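Local coordinates for protein CsuE (Acinetobacter baumannii, PDB 6FJY) that probably serves as the two-domain tip adhesin of the archaic chaperone-usher Csu pilus, attaching the bacterium to surfaces, at residues Ile12-Ile17 with Leu173-Leu178; Ser27-Gly32 with Phe106-Pro111; Met55-Thr60 with Ala70-Ser75; Pro126-Trp131 with Gly166-Gly171. One frame throughout, in Å; residues are numbered along the deposited sequence.

Interaction 1. Residues Ile12-Ile17 with Leu173-Leu178; sequences ISVPSI and LSITVL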
loop_
_atom_site.group_PDB
_atom_site.type_symbol
_atom_site.label_atom_id
_atom_site.label_comp_id
_atom_site.label_asym_id
_atom_site.label_seq_id
_atom_site.Cartn_x
_atom_site.Cartn_y
_atom_site.Cartn_z
ATOM N N ILE B 12 11.336 -2.543 5.752
ATOM C CA ILE B 12 10.109 -2.084 6.382
ATOM C C ILE B 12 9.320 -1.299 5.352
ATOM O O ILE B 12 9.882 -0.694 4.431
ATOM C CB ILE B 12 10.359 -1.220 7.637
ATOM C CG1 ILE B 12 11.126 0.042 7.270
ATOM C CG2 ILE B 12 11.098 -2.014 8.699
ATOM C CD1 ILE B 12 11.283 0.990 8.436
ATOM N N SER B 13 8.006 -1.323 5.504
ATOM C CA SER B 13 7.106 -0.601 4.620
ATOM C C SER B 13 6.231 0.324 5.457
ATOM O O SER B 13 5.635 -0.108 6.446
ATOM C CB SER B 13 6.252 -1.571 3.796
ATOM O OG SER B 13 7.068 -2.558 3.173
ATOM N N VAL B 14 6.162 1.588 5.051
ATOM C CA VAL B 14 5.353 2.617 5.700
ATOM C C VAL B 14 4.601 3.412 4.635
ATOM O O VAL B 14 5.174 3.731 3.582
ATOM C CB VAL B 14 6.234 3.535 6.561
ATOM C CG1 VAL B 14 7.298 4.185 5.719
ATOM C CG2 VAL B 14 5.395 4.599 7.256
ATOM N N PRO B 15 3.320 3.732 4.846
ATOM C CA PRO B 15 2.631 4.645 3.929
ATOM C C PRO B 15 3.094 6.080 4.155
ATOM O O PRO B 15 3.476 6.458 5.265
ATOM C CB PRO B 15 1.152 4.462 4.286
ATOM C CG PRO B 15 1.152 3.983 5.691
ATOM C CD PRO B 15 2.426 3.210 5.894
ATOM N N SER B 16 3.032 6.885 3.084
ATOM C CA SER B 16 3.838 8.106 3.015
ATOM C C SER B 16 3.295 9.214 3.919
ATOM O O SER B 16 4.063 9.906 4.595
ATOM C CB SER B 16 3.924 8.588 1.567
ATOM O OG SER B 16 2.645 8.887 1.051
ATOM N N ILE B 17 1.980 9.427 3.905
ATOM C CA ILE B 17 1.382 10.495 4.707
ATOM C C ILE B 17 1.521 10.188 6.198
ATOM O O ILE B 17 1.980 11.029 6.978
ATOM C CB ILE B 17 -0.078 10.704 4.278
ATOM C CG1 ILE B 17 -0.098 11.186 2.824
ATOM C CG2 ILE B 17 -0.793 11.685 5.207
ATOM C CD1 ILE B 17 -1.485 11.340 2.211
ATOM N N LEU B 173 19.647 -2.618 4.083
ATOM C CA LEU B 173 18.458 -2.057 4.698
ATOM C C LEU B 173 17.699 -1.290 3.635
ATOM O O LEU B 173 18.297 -0.521 2.872
ATOM C CB LEU B 173 18.810 -1.133 5.875
ATOM C CG LEU B 173 19.399 -1.806 7.116
ATOM C CD1 LEU B 173 19.634 -0.809 8.257
ATOM C CD2 LEU B 173 18.470 -2.911 7.557
ATOM N N SER B 174 16.390 -1.510 3.586
ATOM C CA SER B 174 15.507 -0.855 2.638
ATOM C C SER B 174 14.224 -0.441 3.338
ATOM O O SER B 174 13.711 -1.145 4.213
ATOM C CB SER B 174 15.173 -1.770 1.450
ATOM O OG SER B 174 14.218 -1.162 0.618
ATOM N N ILE B 175 13.707 0.710 2.924
ATOM C CA ILE B 175 12.437 1.234 3.393
ATOM C C ILE B 175 11.555 1.440 2.181
ATOM O O ILE B 175 11.858 2.278 1.322
ATOM C CB ILE B 175 12.588 2.570 4.139
ATOM C CG1 ILE B 175 13.631 2.485 5.244
ATOM C CG2 ILE B 175 11.230 3.043 4.677
ATOM C CD1 ILE B 175 13.842 3.806 5.922
ATOM N N THR B 176 10.435 0.740 2.138
ATOM C CA THR B 176 9.473 0.948 1.070
ATOM C C THR B 176 8.415 1.931 1.555
ATOM O O THR B 176 7.737 1.690 2.557
ATOM C CB THR B 176 8.847 -0.363 0.604
ATOM O OG1 THR B 176 9.895 -1.263 0.205
ATOM C CG2 THR B 176 7.947 -0.087 -0.615
ATOM N N VAL B 177 8.307 3.047 0.864
ATOM C CA VAL B 177 7.264 4.015 1.124
ATOM C C VAL B 177 6.070 3.688 0.235
ATOM O O VAL B 177 6.204 3.611 -0.990
ATOM C CB VAL B 177 7.768 5.440 0.873
ATOM C CG1 VAL B 177 6.674 6.431 1.253
ATOM C CG2 VAL B 177 9.035 5.684 1.675
ATOM N N LEU B 178 4.855 3.502 0.870
ATOM C CA LEU B 178 3.704 3.046 0.103
ATOM C C LEU B 178 2.772 4.197 -0.232
ATOM O O LEU B 178 2.693 5.170 0.516
ATOM C CB LEU B 178 2.919 1.995 0.886
ATOM C CG LEU B 178 3.747 0.764 1.187
ATOM C CD1 LEU B 178 2.938 -0.177 2.031
ATOM C CD2 LEU B 178 4.172 0.117 -0.128
#
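Ile12 and Ile175 form a parallel bridge and project in parallel from one face of the sheet, with Ile12 CG1 4.0 Å from Ile175 CG2. Ile12 places CG1 between its own backbone N and carbonyl carbon (chi1 62°), which brings this branch to the neighbouring isoleucine. Next along the same face, Val14 and Val177 are paired, and the 3.5 Å approach of Val177 CG1 to Ser16 CB is the closest between side chains here. On the reverse face Ser13 OG rests 3.8 Å from Thr176 CB, while Leu178 CD1 reaches to 4.0 Å from Ser13 CB. The backbones beneath follow the parallel ladder, in which Ile12 and Val14 each use both N and O toward 173-178, and Ser16 only its N. Ile12 N donates to Ser174 O, and Ile12 O receives Thr176 N at 2.8 Å. Val14 repeats the scheme, donating to Thr176 O and accepting Leu178 N at 2.7 Å; a weak bond from Ser16 N to Leu178 O carries the ladder into the start of helix 16-22, with Pro15 at the N-cap. This parallel pair belongs to the larger sheet of a beta-sandwich, and its two axes diverge by only 25°. The other edge of 173-178 is bonded antiparallel to strand 119-136, through Ile175 with Tyr121 and Val177 with Gly119. Further out, Ile12 and Val14 meet Glu24 of the strand that follows the helix, whereas Pro15 and Leu178 pack on Trp6 of the chaperone chain CsuC.

Interaction 2. Residues Ser27-Gly32 with Phe106-Pro111; sequences SQFNSG and FYIRLP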
loop_
_atom_site.group_PDB
_atom_site.type_symbol
_atom_site.label_atom_id
_atom_site.label_comp_id
_atom_site.label_asym_id
_atom_site.label_seq_id
_atom_site.Cartn_x
_atom_site.Cartn_y
_atom_site.Cartn_z
ATOM N N SER B 27 11.070 -0.216 14.559
ATOM C CA SER B 27 10.877 -1.481 13.867
ATOM C C SER B 27 12.100 -2.356 14.096
ATOM O O SER B 27 13.235 -1.909 13.906
ATOM C CB SER B 27 10.663 -1.276 12.364
ATOM O OG SER B 27 9.769 -0.211 12.096
ATOM N N GLN B 28 11.857 -3.597 14.489
ATOM C CA GLN B 28 12.904 -4.576 14.729
ATOM C C GLN B 28 13.396 -5.181 13.415
ATOM O O GLN B 28 12.593 -5.580 12.565
ATOM C CB GLN B 28 12.353 -5.659 15.656
ATOM C CG GLN B 28 13.105 -6.966 15.690
ATOM C CD GLN B 28 12.667 -7.837 16.862
ATOM O OE1 GLN B 28 12.184 -7.331 17.879
ATOM N NE2 GLN B 28 12.832 -9.149 16.723
ATOM N N PHE B 29 14.717 -5.236 13.244
ATOM C CA PHE B 29 15.314 -5.994 12.155
ATOM C C PHE B 29 16.536 -6.737 12.664
ATOM O O PHE B 29 17.032 -6.489 13.764
ATOM C CB PHE B 29 15.680 -5.116 10.951
ATOM C CG PHE B 29 16.809 -4.171 11.196
ATOM C CD1 PHE B 29 16.582 -2.952 11.813
ATOM C CD2 PHE B 29 18.090 -4.480 10.774
ATOM C CE1 PHE B 29 17.618 -2.072 12.032
ATOM C CE2 PHE B 29 19.134 -3.601 10.982
ATOM C CZ PHE B 29 18.904 -2.394 11.613
ATOM N N ASN B 30 17.005 -7.663 11.831
ATOM C CA ASN B 30 18.111 -8.545 12.170
ATOM C C ASN B 30 19.426 -7.789 12.156
ATOM O O ASN B 30 19.772 -7.131 11.169
ATOM C CB ASN B 30 18.173 -9.707 11.182
ATOM C CG ASN B 30 16.921 -10.559 11.206
ATOM O OD1 ASN B 30 16.211 -10.611 12.214
ATOM N ND2 ASN B 30 16.649 -11.243 10.096
ATOM N N SER B 31 20.164 -7.900 13.255
ATOM C CA SER B 31 21.395 -7.138 13.406
ATOM C C SER B 31 22.512 -7.693 12.560
ATOM O O SER B 31 23.473 -6.964 12.261
ATOM C CB SER B 31 21.845 -7.153 14.859
ATOM O OG SER B 31 22.058 -8.505 15.263
ATOM N N GLY B 32 22.412 -8.969 12.186
ATOM C CA GLY B 32 23.511 -9.729 11.639
ATOM C C GLY B 32 23.911 -10.906 12.504
ATOM O O GLY B 32 24.443 -11.898 11.977
ATOM N N PHE B 106 18.141 -5.269 16.000
ATOM C CA PHE B 106 18.355 -3.836 15.972
ATOM C C PHE B 106 17.025 -3.181 15.633
ATOM O O PHE B 106 16.045 -3.843 15.278
ATOM C CB PHE B 106 19.443 -3.427 14.967
ATOM C CG PHE B 106 20.854 -3.642 15.462
ATOM C CD1 PHE B 106 21.098 -4.179 16.714
ATOM C CD2 PHE B 106 21.942 -3.294 14.663
ATOM C CE1 PHE B 106 22.391 -4.362 17.170
ATOM C CE2 PHE B 106 23.247 -3.474 15.113
ATOM C CZ PHE B 106 23.475 -4.012 16.369
ATOM N N TYR B 107 16.990 -1.866 15.753
ATOM C CA TYR B 107 15.766 -1.131 15.510
ATOM C C TYR B 107 16.059 -0.007 14.542
ATOM O O TYR B 107 17.159 0.547 14.523
ATOM C CB TYR B 107 15.170 -0.600 16.816
ATOM C CG TYR B 107 14.809 -1.725 17.761
ATOM C CD1 TYR B 107 13.616 -2.422 17.614
ATOM C CD2 TYR B 107 15.671 -2.115 18.775
ATOM C CE1 TYR B 107 13.282 -3.476 18.467
ATOM C CE2 TYR B 107 15.341 -3.163 19.633
ATOM C CZ TYR B 107 14.156 -3.834 19.476
ATOM O OH TYR B 107 13.859 -4.861 20.338
ATOM N N ILE B 108 15.070 0.305 13.726
ATOM C CA ILE B 108 15.117 1.456 12.847
ATOM C C ILE B 108 13.946 2.342 13.235
ATOM O O ILE B 108 12.863 1.849 13.564
ATOM C CB ILE B 108 15.072 1.043 11.358
ATOM C CG1 ILE B 108 15.028 2.255 10.431
ATOM C CG2 ILE B 108 13.901 0.102 11.085
ATOM C CD1 ILE B 108 15.342 1.910 8.985
ATOM N N ARG B 109 14.185 3.645 13.255
ATOM C CA ARG B 109 13.155 4.604 13.603
ATOM C C ARG B 109 13.247 5.761 12.622
ATOM O O ARG B 109 14.340 6.266 12.348
ATOM C CB ARG B 109 13.322 5.079 15.050
ATOM C CG ARG B 109 12.517 6.292 15.435
ATOM C CD ARG B 109 13.150 6.947 16.656
ATOM N NE ARG B 109 13.302 5.998 17.756
ATOM C CZ ARG B 109 14.146 6.163 18.766
ATOM N NH1 ARG B 109 14.918 7.240 18.807
ATOM N NH2 ARG B 109 14.219 5.257 19.735
ATOM N N LEU B 110 12.101 6.148 12.069
ATOM C CA LEU B 110 12.002 7.296 11.189
ATOM C C LEU B 110 11.272 8.407 11.921
ATOM O O LEU B 110 10.108 8.236 12.311
ATOM C CB LEU B 110 11.276 6.937 9.896
ATOM C CG LEU B 110 11.735 5.659 9.196
ATOM C CD1 LEU B 110 10.758 5.245 8.089
ATOM C CD2 LEU B 110 13.108 5.882 8.629
ATOM N N PRO B 111 11.911 9.537 12.131
ATOM C CA PRO B 111 11.239 10.645 12.815
ATOM C C PRO B 111 10.501 11.578 11.881
ATOM O O PRO B 111 10.412 11.356 10.670
ATOM C CB PRO B 111 12.405 11.392 13.473
ATOM C CG PRO B 111 13.519 11.208 12.482
ATOM C CD PRO B 111 13.351 9.800 11.943
#
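Ser27 and Ile108 satisfy each other's backbone completely: Ser27 N donates to Ile108 O at 2.9 Å, and Ile108 N returns a 2.9 Å bond to Ser27 O. Both donors lie in the plane of the carbonyl they meet. Two residues on, Phe29 and Phe106 form the second hydrogen-bonded pair. Here Phe106 N reaches Phe29 O at 2.8 Å, but Phe29 N meets Phe106 O at 2.8 Å while tilted 31° from the carbonyl plane. The CA-H groups of Tyr107 and Gln28 add contacts to Ser27 O and Phe106 O respectively. Strands 24-31 and 103-110 are thus antiparallel partners in the three-stranded sheet of the beta-sandwich, strongly twisted, with 136° between their directions. The far edge of 106-110 is also occupied, since Tyr107 and Arg109 bond to Leu73 and Ile71. The serine hydroxyls find their partners just beyond the segments: Ser27 OG bonds to Asn25 O, and Ser31 OG to Leu104 O and Leu33 N. Ser31 packs through its carbon: Ser31 CB sits over the centre of the Phe106 ring, 3.5 Å from its centroid, a CH-pi contact. Phe29 CG stands between its backbone N and carbonyl carbon, which lays the ring against Phe106 CB, 3.9 Å from the Phe29 centroid and displaced toward the rim; Ile108 N lies in plane at the Phe29 edge. On the other face of the sheet Gln28 CB touches Tyr107 CE1 at 3.7 Å; its amide is turned 83° against the tyrosine ring, and Gln28 NE2 has a weak bond to Ser98 OG.

Interaction 3. Residues Met55-Thr60 with Ala70-Ser75; sequences MSNSFT and AIILDS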
loop_
_atom_site.group_PDB
_atom_site.type_symbol
_atom_site.label_atom_id
_atom_site.label_comp_id
_atom_site.label_asym_id
_atom_site.label_seq_id
_atom_site.Cartn_x
_atom_site.Cartn_y
_atom_site.Cartn_z
ATOM N N MET B 55 27.764 1.821 8.009
ATOM C CA MET B 55 26.372 2.144 8.306
ATOM C C MET B 55 26.023 3.489 7.694
ATOM O O MET B 55 26.890 4.353 7.517
ATOM C CB MET B 55 26.104 2.184 9.812
ATOM C CG MET B 55 24.617 2.088 10.154
ATOM S SD MET B 55 24.290 2.439 11.875
ATOM C CE MET B 55 25.328 3.872 12.064
ATOM N N SER B 56 24.737 3.658 7.393
ATOM C CA SER B 56 24.209 4.910 6.872
ATOM C C SER B 56 22.857 5.176 7.508
ATOM O O SER B 56 22.027 4.272 7.608
ATOM C CB SER B 56 24.053 4.862 5.352
ATOM O OG SER B 56 23.296 5.973 4.897
ATOM N N ASN B 57 22.631 6.410 7.924
ATOM C CA ASN B 57 21.305 6.827 8.346
ATOM C C ASN B 57 20.501 7.426 7.198
ATOM O O ASN B 57 19.336 7.778 7.391
ATOM C CB ASN B 57 21.419 7.825 9.505
ATOM C CG ASN B 57 22.135 7.234 10.702
ATOM O OD1 ASN B 57 21.533 6.555 11.527
ATOM N ND2 ASN B 57 23.429 7.492 10.799
ATOM N N SER B 58 21.093 7.527 6.014
ATOM C CA SER B 58 20.445 8.072 4.823
ATOM C C SER B 58 19.938 6.926 3.948
ATOM O O SER B 58 20.645 5.933 3.745
ATOM C CB SER B 58 21.427 8.957 4.041
ATOM O OG SER B 58 20.835 9.508 2.884
ATOM N N PHE B 59 18.711 7.056 3.443
ATOM C CA PHE B 59 18.087 6.052 2.585
ATOM C C PHE B 59 17.624 6.726 1.305
ATOM O O PHE B 59 16.819 7.659 1.355
ATOM C CB PHE B 59 16.915 5.371 3.281
ATOM C CG PHE B 59 17.328 4.429 4.367
ATOM C CD1 PHE B 59 17.852 4.912 5.560
ATOM C CD2 PHE B 59 17.179 3.060 4.206
ATOM C CE1 PHE B 59 18.240 4.041 6.562
ATOM C CE2 PHE B 59 17.555 2.181 5.207
ATOM C CZ PHE B 59 18.083 2.672 6.388
ATOM N N THR B 60 18.132 6.257 0.166
ATOM C CA THR B 60 17.986 6.943 -1.108
ATOM C C THR B 60 17.126 6.131 -2.058
ATOM O O THR B 60 17.352 4.929 -2.239
ATOM C CB THR B 60 19.336 7.206 -1.775
ATOM O OG1 THR B 60 20.109 8.075 -0.943
ATOM C CG2 THR B 60 19.132 7.856 -3.164
ATOM N N ALA B 70 17.081 8.007 8.986
ATOM C CA ALA B 70 16.630 7.047 9.975
ATOM C C ALA B 70 17.601 7.017 11.138
ATOM O O ALA B 70 18.778 7.365 11.013
ATOM C CB ALA B 70 16.495 5.642 9.375
ATOM N N ILE B 71 17.075 6.598 12.281
ATOM C CA ILE B 71 17.850 6.340 13.482
ATOM C C ILE B 71 17.961 4.829 13.616
ATOM O O ILE B 71 16.961 4.119 13.465
ATOM C CB ILE B 71 17.176 6.953 14.724
ATOM C CG1 ILE B 71 16.841 8.433 14.506
ATOM C CG2 ILE B 71 18.034 6.739 15.958
ATOM C CD1 ILE B 71 18.041 9.353 14.538
ATOM N N ILE B 72 19.163 4.337 13.912
ATOM C CA ILE B 72 19.399 2.914 14.140
ATOM C C ILE B 72 19.810 2.707 15.591
ATOM O O ILE B 72 20.671 3.428 16.103
ATOM C CB ILE B 72 20.471 2.354 13.187
ATOM C CG1 ILE B 72 20.159 2.721 11.743
ATOM C CG2 ILE B 72 20.559 0.849 13.351
ATOM C CD1 ILE B 72 18.757 2.344 11.311
ATOM N N LEU B 73 19.219 1.701 16.238
ATOM C CA LEU B 73 19.442 1.406 17.647
ATOM C C LEU B 73 19.690 -0.086 17.833
ATOM O O LEU B 73 19.347 -0.896 16.972
ATOM C CB LEU B 73 18.263 1.896 18.500
ATOM C CG LEU B 73 17.876 3.371 18.323
ATOM C CD1 LEU B 73 16.777 3.521 17.293
ATOM C CD2 LEU B 73 17.465 4.024 19.636
ATOM N N ASP B 74 20.233 -0.447 19.005
ATOM C CA ASP B 74 21.031 -1.658 19.176
ATOM C C ASP B 74 20.421 -2.747 20.054
ATOM O O ASP B 74 21.168 -3.636 20.482
ATOM C CB ASP B 74 22.401 -1.304 19.754
ATOM C CG ASP B 74 22.332 -0.773 21.184
ATOM O OD1 ASP B 74 21.278 -0.865 21.856
ATOM O OD2 ASP B 74 23.362 -0.229 21.622
ATOM N N SER B 75 19.128 -2.671 20.381
ATOM C CA SER B 75 18.368 -3.697 21.122
ATOM C C SER B 75 18.245 -3.385 22.603
ATOM O O SER B 75 17.360 -3.921 23.269
ATOM C CB SER B 75 18.917 -5.128 20.969
ATOM O OG SER B 75 20.221 -5.276 21.487
#
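Asn57 and Ala70 bring the two backbones together through one bond, Ala70 N to Asn57 O at 2.8 Å, with the donor in the carbonyl plane and an N-H...O angle of 149°. The contact bridges the two layers of the beta-sandwich, for strand 59-60 joins the larger sheet beside strand 119-136, whereas strand 71-73 is an outer strand of the three-stranded sheet. The apolar groups between the layers meet on both sides of this bond along the chain. After it comes Phe59, whose CE1 approaches Ala70 CB to 3.7 Å; the same ring also touches Leu173 and Ile175 of the larger sheet. Before it, the side chains of Met55 and Ile72 run past one another head to tail. The thioether chain is extended through its first two torsions, with CG anti to the backbone N (chi1 -162°), and this delivers the sulfur to the isoleucine: Met55 SD is 4.0 Å from Ile72 CB. Ile80 backs both Met55 and Ile72. Within 55-60 the hydroxyl of Ser56 donates from OG to the backbone Ser58 O at 2.9 Å, in the carbonyl plane and on a lone pair. Asn57 O, the acceptor of the Ala70 amide, also lies in plane at the edge of the Phe59 ring.

Interaction 4. Residues Pro126-Trp131 with Gly166-Gly171; sequences PLKVKW and GADSLG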
loop_
_atom_site.group_PDB
_atom_site.type_symbol
_atom_site.label_atom_id
_atom_site.label_comp_id
_atom_site.label_asym_id
_atom_site.label_seq_id
_atom_site.Cartn_x
_atom_site.Cartn_y
_atom_site.Cartn_z
ATOM N N PRO B 126 25.588 -0.555 2.995
ATOM C CA PRO B 126 25.162 -1.688 3.810
ATOM C C PRO B 126 25.604 -1.523 5.254
ATOM O O PRO B 126 26.507 -0.755 5.588
ATOM C CB PRO B 126 25.844 -2.889 3.147
ATOM C CG PRO B 126 26.883 -2.322 2.256
ATOM C CD PRO B 126 26.405 -0.975 1.849
ATOM N N LEU B 127 24.914 -2.251 6.119
ATOM C CA LEU B 127 25.238 -2.322 7.536
ATOM C C LEU B 127 26.210 -3.479 7.733
ATOM O O LEU B 127 25.826 -4.647 7.609
ATOM C CB LEU B 127 23.959 -2.516 8.351
ATOM C CG LEU B 127 23.858 -2.240 9.850
ATOM C CD1 LEU B 127 23.478 -3.501 10.608
ATOM C CD2 LEU B 127 25.127 -1.622 10.417
ATOM N N LYS B 128 27.464 -3.159 8.042
ATOM C CA LYS B 128 28.492 -4.152 8.325
ATOM C C LYS B 128 28.927 -4.004 9.776
ATOM O O LYS B 128 29.342 -2.921 10.203
ATOM C CB LYS B 128 29.691 -4.005 7.383
ATOM C CG LYS B 128 30.809 -5.019 7.640
ATOM C CD LYS B 128 32.031 -4.746 6.783
ATOM C CE LYS B 128 31.682 -4.577 5.305
ATOM N NZ LYS B 128 32.903 -4.681 4.436
ATOM N N VAL B 129 28.844 -5.099 10.525
ATOM C CA VAL B 129 29.117 -5.095 11.951
ATOM C C VAL B 129 30.135 -6.184 12.256
ATOM O O VAL B 129 30.073 -7.280 11.686
ATOM C CB VAL B 129 27.825 -5.305 12.769
ATOM C CG1 VAL B 129 28.112 -5.168 14.266
ATOM C CG2 VAL B 129 26.733 -4.320 12.341
ATOM N N LYS B 130 31.080 -5.875 13.144
ATOM C CA LYS B 130 32.004 -6.861 13.685
ATOM C C LYS B 130 31.570 -7.210 15.103
ATOM O O LYS B 130 31.322 -6.318 15.921
ATOM C CB LYS B 130 33.446 -6.353 13.670
ATOM C CG LYS B 130 34.476 -7.439 14.019
ATOM C CD LYS B 130 35.917 -6.930 13.903
ATOM C CE LYS B 130 36.246 -6.417 12.501
ATOM N NZ LYS B 130 36.592 -7.495 11.554
ATOM N N TRP B 131 31.453 -8.506 15.375
ATOM C CA TRP B 131 30.901 -9.023 16.617
ATOM C C TRP B 131 31.965 -9.813 17.366
ATOM O O TRP B 131 32.785 -10.504 16.757
ATOM C CB TRP B 131 29.686 -9.927 16.357
ATOM C CG TRP B 131 28.576 -9.285 15.576
ATOM C CD1 TRP B 131 28.435 -9.264 14.224
ATOM C CD2 TRP B 131 27.438 -8.588 16.111
ATOM N NE1 TRP B 131 27.288 -8.588 13.873
ATOM C CE2 TRP B 131 26.660 -8.160 15.016
ATOM C CE3 TRP B 131 27.013 -8.272 17.405
ATOM C CZ2 TRP B 131 25.471 -7.443 15.176
ATOM C CZ3 TRP B 131 25.830 -7.546 17.565
ATOM C CH2 TRP B 131 25.071 -7.152 16.454
ATOM N N GLY B 166 36.983 -11.340 16.083
ATOM C CA GLY B 166 35.630 -10.967 15.734
ATOM C C GLY B 166 35.104 -11.690 14.505
ATOM O O GLY B 166 35.828 -12.361 13.771
ATOM N N ALA B 167 33.794 -11.543 14.289
ATOM C CA ALA B 167 33.106 -12.080 13.125
ATOM C C ALA B 167 32.224 -10.997 12.524
ATOM O O ALA B 167 31.544 -10.258 13.246
ATOM C CB ALA B 167 32.262 -13.311 13.476
ATOM N N ASP B 168 32.224 -10.920 11.200
ATOM C CA ASP B 168 31.601 -9.817 10.484
ATOM C C ASP B 168 30.258 -10.233 9.905
ATOM O O ASP B 168 30.165 -11.240 9.194
ATOM C CB ASP B 168 32.515 -9.309 9.369
ATOM C CG ASP B 168 33.485 -8.262 9.856
ATOM O OD1 ASP B 168 33.803 -8.274 11.062
ATOM O OD2 ASP B 168 33.905 -7.411 9.046
ATOM N N SER B 169 29.231 -9.442 10.194
ATOM C CA SER B 169 27.953 -9.545 9.511
ATOM C C SER B 169 27.830 -8.426 8.485
ATOM O O SER B 169 28.486 -7.391 8.584
ATOM C CB SER B 169 26.786 -9.492 10.505
ATOM O OG SER B 169 26.573 -8.206 11.075
ATOM N N LEU B 170 26.976 -8.649 7.494
ATOM C CA LEU B 170 26.738 -7.687 6.427
ATOM C C LEU B 170 25.299 -7.845 5.962
ATOM O O LEU B 170 24.872 -8.950 5.605
ATOM C CB LEU B 170 27.702 -7.901 5.254
ATOM C CG LEU B 170 27.284 -7.317 3.893
ATOM C CD1 LEU B 170 27.625 -5.846 3.802
ATOM C CD2 LEU B 170 27.936 -8.066 2.758
ATOM N N GLY B 171 24.560 -6.750 5.965
ATOM C CA GLY B 171 23.168 -6.780 5.555
ATOM C C GLY B 171 22.743 -5.446 4.990
ATOM O O GLY B 171 23.250 -4.392 5.380
#
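Val129 O is held by two groups of the facing strand: Ser169 N donates to it at 2.8 Å, and Asp168 CA makes a CA-H...O contact at 3.2 Å. Similar bonding repeats on either side, where Leu127 with Gly171 and Trp131 with Ala167 are also hydrogen-bonded antiparallel pairs. A side-chain bond joins the ladder on the Val129 face: Trp131 NE1 reaches Ser169 OG at 2.9 Å, almost straight (173°) and with the hydroxyl only 1° out of the indole plane. Val129 CG1 lies over one indole face, 3.3 Å above the plane and toward the rim. The pairing lies in the larger sheet of the beta-sandwich, where strand 119-136 is bonded on its other side to strand 51-54, through Lys128 and Lys130. On the opposite face charge enters. Lys130 bends at its last two torsions, which folds the amine back so that Lys130 NZ makes a salt bridge of 2.9 Å with Asp168 OD1, from the syn side but 33° out of the carboxylate plane. Lys128 NZ stays 5.5 Å from Asp168 OD2, near enough to add a favourable field, probably a modest one. Pro126 CB packs at 3.5 Å on Leu170 CD1.

In the fold
Interactions 1 and 4 use consecutive parts of strand 167-189, their centres 24 Å apart; this strand stays paired with 119-136 on one edge, while in interaction 1 its other edge takes strand 9-15. Interaction 2 belongs to the facing three-stranded sheet, and its centre is 13 Å from that of interaction 1; Leu173 CD2 meets Phe29 CE2 at 3.6 Å and Ile175 CD1 meets Leu110 CD2 at 3.5 Å. Interaction 3, its centre 8 Å from that of interaction 2, brings Ser75 CA to 3.4 Å from Tyr107 CE2, while Phe59 CE2 packs 3.6 Å from Leu173 CB. Trp131 CH2 of interaction 4 reaches Phe106 CZ of interaction 2 at 3.5 Å. CsuC touches interaction 1 alone.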